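Side-chain contacts in reducing end xylose-releasing exo-oligoxylanase (Bacillus halodurans, PDB 1WU4), which hydrolyses xylooligosaccharides of three or more units, releasing xylose from the reducing end with inversion of anomeric configuration: residues G129-A134 against P176-D181; K160-C165 against L209-E214. The protein carries 1 engineered substitution. All coordinates share one frame; numbering follows the deposited sequence.

In the fold
Both contacts belong to the (alpha/alpha)6 barrel of this family 8 glycoside hydrolase. Their centres lie about 10 Å apart, on the same side of the chain's centre. Along the chain the segments alternate: 129-134, 160-165, 176-181, 209-214. Helices 127-144 and 154-167 follow each other and each supplies one segment. The two contacts also touch. Ala134 packs on Leu162, and Met177 N probably bonds to Cys165 O. Helix 154-167 thus meets helix 127-144, the 176-181 loop and the turn after helix 201-210, which ties consecutive elements of the barrel together. Interaction 1 is buried and nearer the probable catalytic residues. Interaction 2 is partly buried and farther from the chain centre (about 19 Å against 13 Å).

Interaction 1: residues G129-A134 against P176-D181; sequences GEEYFA and PMWNRD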
ATOM      1  N   GLY A 129       5.686  -3.496  -4.144  1.00  8.65           N
ATOM      2  CA  GLY A 129       4.854  -4.168  -5.125  1.00  9.00           C
ATOM      3  C   GLY A 129       4.771  -5.642  -4.758  1.00  7.66           C
ATOM      4  O   GLY A 129       3.687  -6.212  -4.652  1.00  8.56           O
ATOM      5  N   GLU A 130       5.926  -6.263  -4.543  1.00  8.33           N
ATOM      6  CA  GLU A 130       5.963  -7.676  -4.183  1.00  8.23           C
ATOM      7  C   GLU A 130       5.086  -8.021  -2.978  1.00  7.76           C
ATOM      8  O   GLU A 130       4.355  -9.008  -3.006  1.00  7.57           O
ATOM      9  CB  GLU A 130       7.405  -8.125  -3.902  1.00  9.83           C
ATOM     10  CG  GLU A 130       8.148  -8.717  -5.104  1.00 10.55           C
ATOM     11  CD  GLU A 130       8.559  -7.688  -6.143  1.00 11.84           C
ATOM     12  OE1 GLU A 130       9.169  -8.092  -7.157  1.00 13.62           O
ATOM     13  OE2 GLU A 130       8.282  -6.485  -5.953  1.00 11.44           O
ATOM     14  N   GLU A 131       5.148  -7.227  -1.915  1.00  8.94           N
ATOM     15  CA  GLU A 131       4.345  -7.556  -0.746  1.00  8.94           C
ATOM     16  C   GLU A 131       2.845  -7.438  -1.001  1.00  8.92           C
ATOM     17  O   GLU A 131       2.065  -8.217  -0.454  1.00  8.68           O
ATOM     18  CB  GLU A 131       4.775  -6.727   0.472  1.00  9.09           C
ATOM     19  CG  GLU A 131       4.668  -5.227   0.323  1.00  9.78           C
ATOM     20  CD  GLU A 131       5.280  -4.486   1.501  1.00  8.83           C
ATOM     21  OE1 GLU A 131       5.469  -5.103   2.571  1.00 10.43           O
ATOM     22  OE2 GLU A 131       5.564  -3.279   1.360  1.00  9.87           O
ATOM     23  N   TYR A 132       2.431  -6.484  -1.834  1.00  8.25           N
ATOM     24  CA  TYR A 132       1.011  -6.366  -2.158  1.00  7.53           C
ATOM     25  C   TYR A 132       0.611  -7.527  -3.075  1.00  8.31           C
ATOM     26  O   TYR A 132      -0.482  -8.073  -2.934  1.00  8.64           O
ATOM     27  CB  TYR A 132       0.702  -5.023  -2.833  1.00  8.05           C
ATOM     28  CG  TYR A 132       0.173  -3.964  -1.885  1.00  7.51           C
ATOM     29  CD1 TYR A 132      -1.198  -3.783  -1.705  1.00  8.17           C
ATOM     30  CD2 TYR A 132       1.044  -3.149  -1.161  1.00  8.91           C
ATOM     31  CE1 TYR A 132      -1.689  -2.809  -0.828  1.00  9.55           C
ATOM     32  CE2 TYR A 132       0.566  -2.181  -0.283  1.00  8.06           C
ATOM     33  CZ  TYR A 132      -0.799  -2.017  -0.123  1.00  8.82           C
ATOM     34  OH  TYR A 132      -1.277  -1.061   0.745  1.00 10.77           O
ATOM     35  N   PHE A 133       1.487  -7.911  -4.007  1.00  7.73           N
ATOM     36  CA  PHE A 133       1.178  -9.042  -4.890  1.00  9.56           C
ATOM     37  C   PHE A 133       0.905 -10.277  -4.033  1.00  7.90           C
ATOM     38  O   PHE A 133      -0.095 -10.971  -4.215  1.00  8.72           O
ATOM     39  CB  PHE A 133       2.353  -9.383  -5.825  1.00  8.37           C
ATOM     40  CG  PHE A 133       2.509  -8.460  -7.008  1.00  9.44           C
ATOM     41  CD1 PHE A 133       1.414  -8.084  -7.778  1.00  8.84           C
ATOM     42  CD2 PHE A 133       3.772  -8.011  -7.377  1.00  9.86           C
ATOM     43  CE1 PHE A 133       1.579  -7.270  -8.904  1.00  9.28           C
ATOM     44  CE2 PHE A 133       3.947  -7.201  -8.499  1.00  9.23           C
ATOM     45  CZ  PHE A 133       2.849  -6.830  -9.261  1.00  8.47           C
ATOM     46  N   ALA A 134       1.809 -10.547  -3.096  1.00  8.04           N
ATOM     47  CA  ALA A 134       1.684 -11.714  -2.234  1.00  8.57           C
ATOM     48  C   ALA A 134       0.382 -11.757  -1.449  1.00  7.52           C
ATOM     49  O   ALA A 134      -0.314 -12.772  -1.464  1.00  8.15           O
ATOM     50  CB  ALA A 134       2.875 -11.793  -1.286  1.00 10.47           C
ATOM     51  N   PRO A 176      17.889 -10.766  -0.869  1.00 11.67           N
ATOM     52  CA  PRO A 176      16.527 -10.764  -0.332  1.00 10.38           C
ATOM     53  C   PRO A 176      15.960  -9.349  -0.246  1.00  9.46           C
ATOM     54  O   PRO A 176      16.704  -8.369  -0.334  1.00 11.00           O
ATOM     55  CB  PRO A 176      16.708 -11.394   1.044  1.00 11.08           C
ATOM     56  CG  PRO A 176      18.046 -10.850   1.461  1.00 14.07           C
ATOM     57  CD  PRO A 176      18.878 -11.011   0.199  1.00 15.32           C
ATOM     58  N   MET A 177      14.645  -9.243  -0.085  1.00 10.02           N
ATOM     59  CA  MET A 177      14.003  -7.939   0.029  1.00  9.66           C
ATOM     60  C   MET A 177      13.858  -7.510   1.484  1.00  9.10           C
ATOM     61  O   MET A 177      13.420  -6.398   1.768  1.00 10.84           O
ATOM     62  CB  MET A 177      12.640  -7.943  -0.657  1.00 10.57           C
ATOM     63  CG  MET A 177      12.738  -7.930  -2.169  1.00 11.13           C
ATOM     64  SD  MET A 177      11.141  -7.717  -2.951  1.00 10.32           S
ATOM     65  CE  MET A 177      11.637  -7.179  -4.577  1.00 11.02           C
ATOM     66  N   TRP A 178      14.218  -8.412   2.392  1.00 10.02           N
ATOM     67  CA  TRP A 178      14.189  -8.142   3.826  1.00  8.61           C
ATOM     68  C   TRP A 178      15.581  -8.431   4.353  1.00  9.81           C
ATOM     69  O   TRP A 178      16.210  -9.407   3.941  1.00 11.49           O
ATOM     70  CB  TRP A 178      13.202  -9.067   4.550  1.00  9.06           C
ATOM     71  CG  TRP A 178      11.819  -8.520   4.676  1.00  8.64           C
ATOM     72  CD1 TRP A 178      11.254  -7.960   5.788  1.00  9.06           C
ATOM     73  CD2 TRP A 178      10.829  -8.456   3.646  1.00  8.57           C
ATOM     74  NE1 TRP A 178       9.972  -7.551   5.510  1.00  9.49           N
ATOM     75  CE2 TRP A 178       9.686  -7.842   4.202  1.00  8.61           C
ATOM     76  CE3 TRP A 178      10.797  -8.856   2.304  1.00  9.12           C
ATOM     77  CZ2 TRP A 178       8.519  -7.617   3.460  1.00  8.95           C
ATOM     78  CZ3 TRP A 178       9.641  -8.633   1.567  1.00 10.89           C
ATOM     79  CH2 TRP A 178       8.517  -8.019   2.147  1.00  9.26           C
ATOM     80  N   ASN A 179      16.072  -7.581   5.246  1.00 10.40           N
ATOM     81  CA  ASN A 179      17.376  -7.829   5.839  1.00 11.50           C
ATOM     82  C   ASN A 179      17.097  -8.941   6.846  1.00 11.54           C
ATOM     83  O   ASN A 179      16.224  -8.806   7.704  1.00 12.17           O
ATOM     84  CB  ASN A 179      17.895  -6.573   6.536  1.00 11.26           C
ATOM     85  CG  ASN A 179      19.198  -6.813   7.267  1.00 13.85           C
ATOM     86  OD1 ASN A 179      19.217  -7.440   8.326  1.00 13.69           O
ATOM     87  ND2 ASN A 179      20.296  -6.325   6.699  1.00 14.73           N
ATOM     88  N   ARG A 180      17.824 -10.046   6.727  1.00 12.33           N
ATOM     89  CA  ARG A 180      17.619 -11.196   7.602  1.00 15.22           C
ATOM     90  C   ARG A 180      17.948 -10.967   9.073  1.00 15.71           C
ATOM     91  O   ARG A 180      17.388 -11.630   9.946  1.00 18.93           O
ATOM     92  CB  ARG A 180      18.419 -12.390   7.076  1.00 17.14           C
ATOM     93  CG  ARG A 180      18.000 -12.836   5.683  1.00 27.56           C
ATOM     94  CD  ARG A 180      16.593 -13.414   5.686  1.00 30.67           C
ATOM     95  NE  ARG A 180      16.531 -14.704   6.371  1.00 31.87           N
ATOM     96  CZ  ARG A 180      17.095 -15.819   5.915  1.00 33.57           C
ATOM     97  NH1 ARG A 180      16.991 -16.947   6.605  1.00 35.32           N
ATOM     98  NH2 ARG A 180      17.758 -15.811   4.767  1.00 35.75           N
ATOM     99  N   ASP A 181      18.846 -10.026   9.349  1.00 13.22           N
ATOM    100  CA  ASP A 181      19.239  -9.747  10.722  1.00 16.28           C
ATOM    101  C   ASP A 181      18.268  -8.845  11.475  1.00 15.31           C
ATOM    102  O   ASP A 181      17.915  -9.135  12.618  1.00 16.01           O
ATOM    103  CB  ASP A 181      20.642  -9.136  10.755  1.00 18.19           C
ATOM    104  CG  ASP A 181      21.693 -10.070  10.189  1.00 25.18           C
ATOM    105  OD1 ASP A 181      21.736 -11.241  10.617  1.00 27.50           O
ATOM    106  OD2 ASP A 181      22.476  -9.633   9.320  1.00 29.55           O
TER
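Met177 lays its thioether end across the side chain of Glu130 at about a right angle. The contact joins helix 127-144 of the (alpha/alpha)6 barrel to the loop after helix 154-167. The methyl CE of Met177 does most of the touching. It sits over the flat face of the Glu130 carboxylate, 3.5 Å above CD and equally far, 3.7 Å, from OE1 and OE2. The sulfur SD of Met177 sits farther back along the chain, 3.8 Å from Glu130 CG. Glu130 bends at chi2 (73°), which presents that face to the methyl. Met177 runs extended beyond CG, which carries the methyl from its loop to the helix. No hydrogen bond joins the two segments. The carboxylate of Glu130 is buried, and its OE1 accepts a bond from the backbone N of Phe110. Replacing Glu130 by an alanine would probably leave that N-H without this acceptor and remove the flat surface on which the Met177 methyl rests.

A second, lighter contact lies alongside. Trp178 brings the CZ2 corner of its indole up to the carboxylate of Glu131. The carboxylate and ring planes stand 80° apart. Trp219 meets the indole edge-to-face. Tyr109 touches both Glu130 and Met177. Side chain to side chain, Glu130 is about 9 Å from Glu70, the probable proton donor, and Glu131 about 10 Å from Asp263, the probable proton acceptor. Glu131 OE1 is hydrogen-bonded to Tyr204 OH and lies 4.1 Å from Trp178 CZ2.

Interaction 2: residues K160-C165 against L209-E214; sequences KLLHTC and LWANEE
His163, Asn212 and Glu214 meet round one water molecule. His163 and Asn212 bury the most surface in this contact. It links helix 154-167 of the (alpha/alpha)6 barrel to the turn that follows helix 201-210. Asn212 reaches the helix with its amide nitrogen, ND2, which lies 3.8 Å from His163 CB. Asn212 ND2 also donates to the water oxygen at 3.1 Å. The water lies in the plane of the His163 ring, at its edge, 2.8 Å from ND1. It donates to Glu214 OE2 at 2.6 Å. The carboxylate plane of Glu214 is 19° from that of the imidazole. Glu214 OE2 and His163 ND1 are 3.9 Å apart, and the water bonds to both. In Glu214, CG sits between the backbone N and the carbonyl carbon (chi1 77°), and the chain is extended beyond CG, which places OE2 at the water. His167 meets the imidazole with its ring planes at about 20°.

Next to this polar group the contact is apolar and buried. Leu162 CD1 packs on Ala211 CB at 4.2 Å, and Trp219 of helix 216-233 touches both residues. Ala211 is the first residue to leave helical geometry after helix 201-210. No direct hydrogen bond crosses between the segments. The polar link between helix and turn therefore runs through the water, and its loss would probably leave His163, Asn212 and Glu214 without this shared partner.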
ATOM      1  N   LYS A 160       5.695 -18.874  -3.205  1.00 11.02           N
ATOM      2  CA  LYS A 160       6.922 -18.909  -3.990  1.00 12.20           C
ATOM      3  C   LYS A 160       7.592 -17.536  -3.955  1.00 10.09           C
ATOM      4  O   LYS A 160       8.797 -17.415  -3.724  1.00 11.83           O
ATOM      5  CB  LYS A 160       6.591 -19.278  -5.437  1.00 14.08           C
ATOM      6  CG  LYS A 160       7.793 -19.456  -6.343  1.00 21.73           C
ATOM      7  CD  LYS A 160       7.411 -19.280  -7.812  1.00 28.20           C
ATOM      8  CE  LYS A 160       6.159 -20.065  -8.193  1.00 27.78           C
ATOM      9  NZ  LYS A 160       6.288 -21.525  -7.936  1.00 33.58           N
ATOM     10  N   LEU A 161       6.797 -16.496  -4.188  1.00  9.60           N
ATOM     11  CA  LEU A 161       7.321 -15.138  -4.194  1.00  9.31           C
ATOM     12  C   LEU A 161       7.901 -14.755  -2.836  1.00  8.44           C
ATOM     13  O   LEU A 161       9.005 -14.217  -2.757  1.00  9.33           O
ATOM     14  CB  LEU A 161       6.221 -14.152  -4.591  1.00 11.71           C
ATOM     15  CG  LEU A 161       6.630 -12.678  -4.673  1.00 11.28           C
ATOM     16  CD1 LEU A 161       7.809 -12.509  -5.628  1.00 14.22           C
ATOM     17  CD2 LEU A 161       5.434 -11.855  -5.138  1.00 11.92           C
ATOM     18  N   LEU A 162       7.166 -15.038  -1.767  1.00  8.94           N
ATOM     19  CA  LEU A 162       7.663 -14.696  -0.443  1.00  7.75           C
ATOM     20  C   LEU A 162       8.908 -15.503  -0.086  1.00  9.71           C
ATOM     21  O   LEU A 162       9.747 -15.049   0.691  1.00  9.98           O
ATOM     22  CB  LEU A 162       6.565 -14.883   0.604  1.00  9.27           C
ATOM     23  CG  LEU A 162       5.422 -13.867   0.498  1.00  8.65           C
ATOM     24  CD1 LEU A 162       4.428 -14.105   1.620  1.00 12.04           C
ATOM     25  CD2 LEU A 162       5.980 -12.448   0.562  1.00  9.90           C
ATOM     26  N   HIS A 163       9.036 -16.698  -0.655  1.00 10.14           N
ATOM     27  CA  HIS A 163      10.225 -17.502  -0.401  1.00  9.26           C
ATOM     28  C   HIS A 163      11.427 -16.736  -0.958  1.00 12.25           C
ATOM     29  O   HIS A 163      12.459 -16.604  -0.303  1.00 11.68           O
ATOM     30  CB  HIS A 163      10.130 -18.859  -1.102  1.00 10.39           C
ATOM     31  CG  HIS A 163      11.439 -19.583  -1.172  1.00 12.58           C
ATOM     32  ND1 HIS A 163      12.023 -20.173  -0.072  1.00 13.47           N
ATOM     33  CD2 HIS A 163      12.311 -19.749  -2.195  1.00 15.44           C
ATOM     34  CE1 HIS A 163      13.199 -20.668  -0.412  1.00 11.59           C
ATOM     35  NE2 HIS A 163      13.398 -20.424  -1.695  1.00 16.76           N
ATOM     36  N   THR A 164      11.285 -16.239  -2.181  1.00 11.54           N
ATOM     37  CA  THR A 164      12.352 -15.483  -2.824  1.00 11.34           C
ATOM     38  C   THR A 164      12.686 -14.231  -2.013  1.00  9.15           C
ATOM     39  O   THR A 164      13.854 -13.928  -1.772  1.00 10.59           O
ATOM     40  CB  THR A 164      11.942 -15.063  -4.249  1.00 11.93           C
ATOM     41  OG1 THR A 164      11.561 -16.228  -4.992  1.00 12.39           O
ATOM     42  CG2 THR A 164      13.097 -14.369  -4.958  1.00 12.08           C
ATOM     43  N   CYS A 165      11.651 -13.510  -1.589  1.00  9.58           N
ATOM     44  CA  CYS A 165      11.834 -12.288  -0.811  1.00  8.98           C
ATOM     45  C   CYS A 165      12.682 -12.485   0.440  1.00 10.04           C
ATOM     46  O   CYS A 165      13.419 -11.586   0.836  1.00 10.41           O
ATOM     47  CB  CYS A 165      10.477 -11.710  -0.408  1.00  9.12           C
ATOM     48  SG  CYS A 165       9.491 -11.078  -1.783  1.00 10.62           S
ATOM     49  N   LEU A 209       1.015 -16.648   8.896  1.00 10.17           N
ATOM     50  CA  LEU A 209       0.020 -17.712   8.963  1.00 10.24           C
ATOM     51  C   LEU A 209      -0.065 -18.493   7.658  1.00 10.24           C
ATOM     52  O   LEU A 209      -0.366 -19.689   7.667  1.00 11.87           O
ATOM     53  CB  LEU A 209      -1.367 -17.131   9.258  1.00 12.71           C
ATOM     54  CG  LEU A 209      -1.554 -16.297  10.525  1.00 11.40           C
ATOM     55  CD1 LEU A 209      -2.972 -15.748  10.566  1.00 14.23           C
ATOM     56  CD2 LEU A 209      -1.272 -17.155  11.750  1.00 16.99           C
ATOM     57  N   TRP A 210       0.221 -17.827   6.544  1.00 11.50           N
ATOM     58  CA  TRP A 210       0.079 -18.452   5.232  1.00 10.90           C
ATOM     59  C   TRP A 210       1.316 -18.705   4.378  1.00 11.85           C
ATOM     60  O   TRP A 210       1.233 -19.425   3.382  1.00 11.92           O
ATOM     61  CB  TRP A 210      -0.937 -17.650   4.411  1.00 11.54           C
ATOM     62  CG  TRP A 210      -2.228 -17.394   5.143  1.00 11.33           C
ATOM     63  CD1 TRP A 210      -2.837 -18.221   6.046  1.00 10.21           C
ATOM     64  CD2 TRP A 210      -3.089 -16.258   4.997  1.00 10.83           C
ATOM     65  NE1 TRP A 210      -4.023 -17.671   6.468  1.00 12.04           N
ATOM     66  CE2 TRP A 210      -4.203 -16.467   5.840  1.00 12.75           C
ATOM     67  CE3 TRP A 210      -3.031 -15.084   4.233  1.00 10.83           C
ATOM     68  CZ2 TRP A 210      -5.252 -15.546   5.941  1.00 10.66           C
ATOM     69  CZ3 TRP A 210      -4.075 -14.168   4.333  1.00 11.29           C
ATOM     70  CH2 TRP A 210      -5.170 -14.407   5.183  1.00 12.25           C
ATOM     71  N   ALA A 211       2.451 -18.116   4.727  1.00 10.24           N
ATOM     72  CA  ALA A 211       3.659 -18.337   3.938  1.00 11.08           C
ATOM     73  C   ALA A 211       4.192 -19.744   4.198  1.00 11.10           C
ATOM     74  O   ALA A 211       3.622 -20.491   4.996  1.00 11.08           O
ATOM     75  CB  ALA A 211       4.720 -17.303   4.299  1.00 12.70           C
ATOM     76  N   ASN A 212       5.270 -20.120   3.515  1.00 10.89           N
ATOM     77  CA  ASN A 212       5.848 -21.439   3.757  1.00 10.52           C
ATOM     78  C   ASN A 212       6.123 -21.514   5.259  1.00 11.51           C
ATOM     79  O   ASN A 212       6.590 -20.546   5.860  1.00 10.76           O
ATOM     80  CB  ASN A 212       7.152 -21.623   2.975  1.00 10.79           C
ATOM     81  CG  ASN A 212       6.921 -21.788   1.486  1.00 12.07           C
ATOM     82  OD1 ASN A 212       5.880 -22.289   1.062  1.00 14.94           O
ATOM     83  ND2 ASN A 212       7.901 -21.385   0.687  1.00 16.47           N
ATOM     84  N   GLU A 213       5.842 -22.662   5.862  1.00 10.38           N
ATOM     85  CA  GLU A 213       6.032 -22.810   7.300  1.00  9.90           C
ATOM     86  C   GLU A 213       7.426 -22.460   7.799  1.00 10.03           C
ATOM     87  O   GLU A 213       7.571 -21.924   8.897  1.00 10.94           O
ATOM     88  CB  GLU A 213       5.665 -24.230   7.742  1.00 11.73           C
ATOM     89  CG  GLU A 213       4.183 -24.535   7.610  1.00 16.53           C
ATOM     90  CD  GLU A 213       3.767 -25.784   8.362  1.00 17.87           C
ATOM     91  OE1 GLU A 213       3.832 -25.782   9.614  1.00 16.75           O
ATOM     92  OE2 GLU A 213       3.375 -26.769   7.704  1.00 24.57           O
ATOM     93  N   GLU A 214       8.449 -22.746   7.003  1.00 10.67           N
ATOM     94  CA  GLU A 214       9.818 -22.458   7.414  1.00 11.83           C
ATOM     95  C   GLU A 214      10.078 -20.967   7.640  1.00 10.64           C
ATOM     96  O   GLU A 214      11.082 -20.600   8.253  1.00 11.61           O
ATOM     97  CB  GLU A 214      10.810 -23.000   6.380  1.00 16.34           C
ATOM     98  CG  GLU A 214      10.918 -22.155   5.125  1.00 18.99           C
ATOM     99  CD  GLU A 214      11.969 -22.663   4.160  1.00 23.92           C
ATOM    100  OE1 GLU A 214      13.066 -23.046   4.619  1.00 31.02           O
ATOM    101  OE2 GLU A 214      11.704 -22.666   2.940  1.00 26.86           O
TER
HETATM  102  O   HOH W   1      10.430 -20.490   2.191  1.00 17.69           O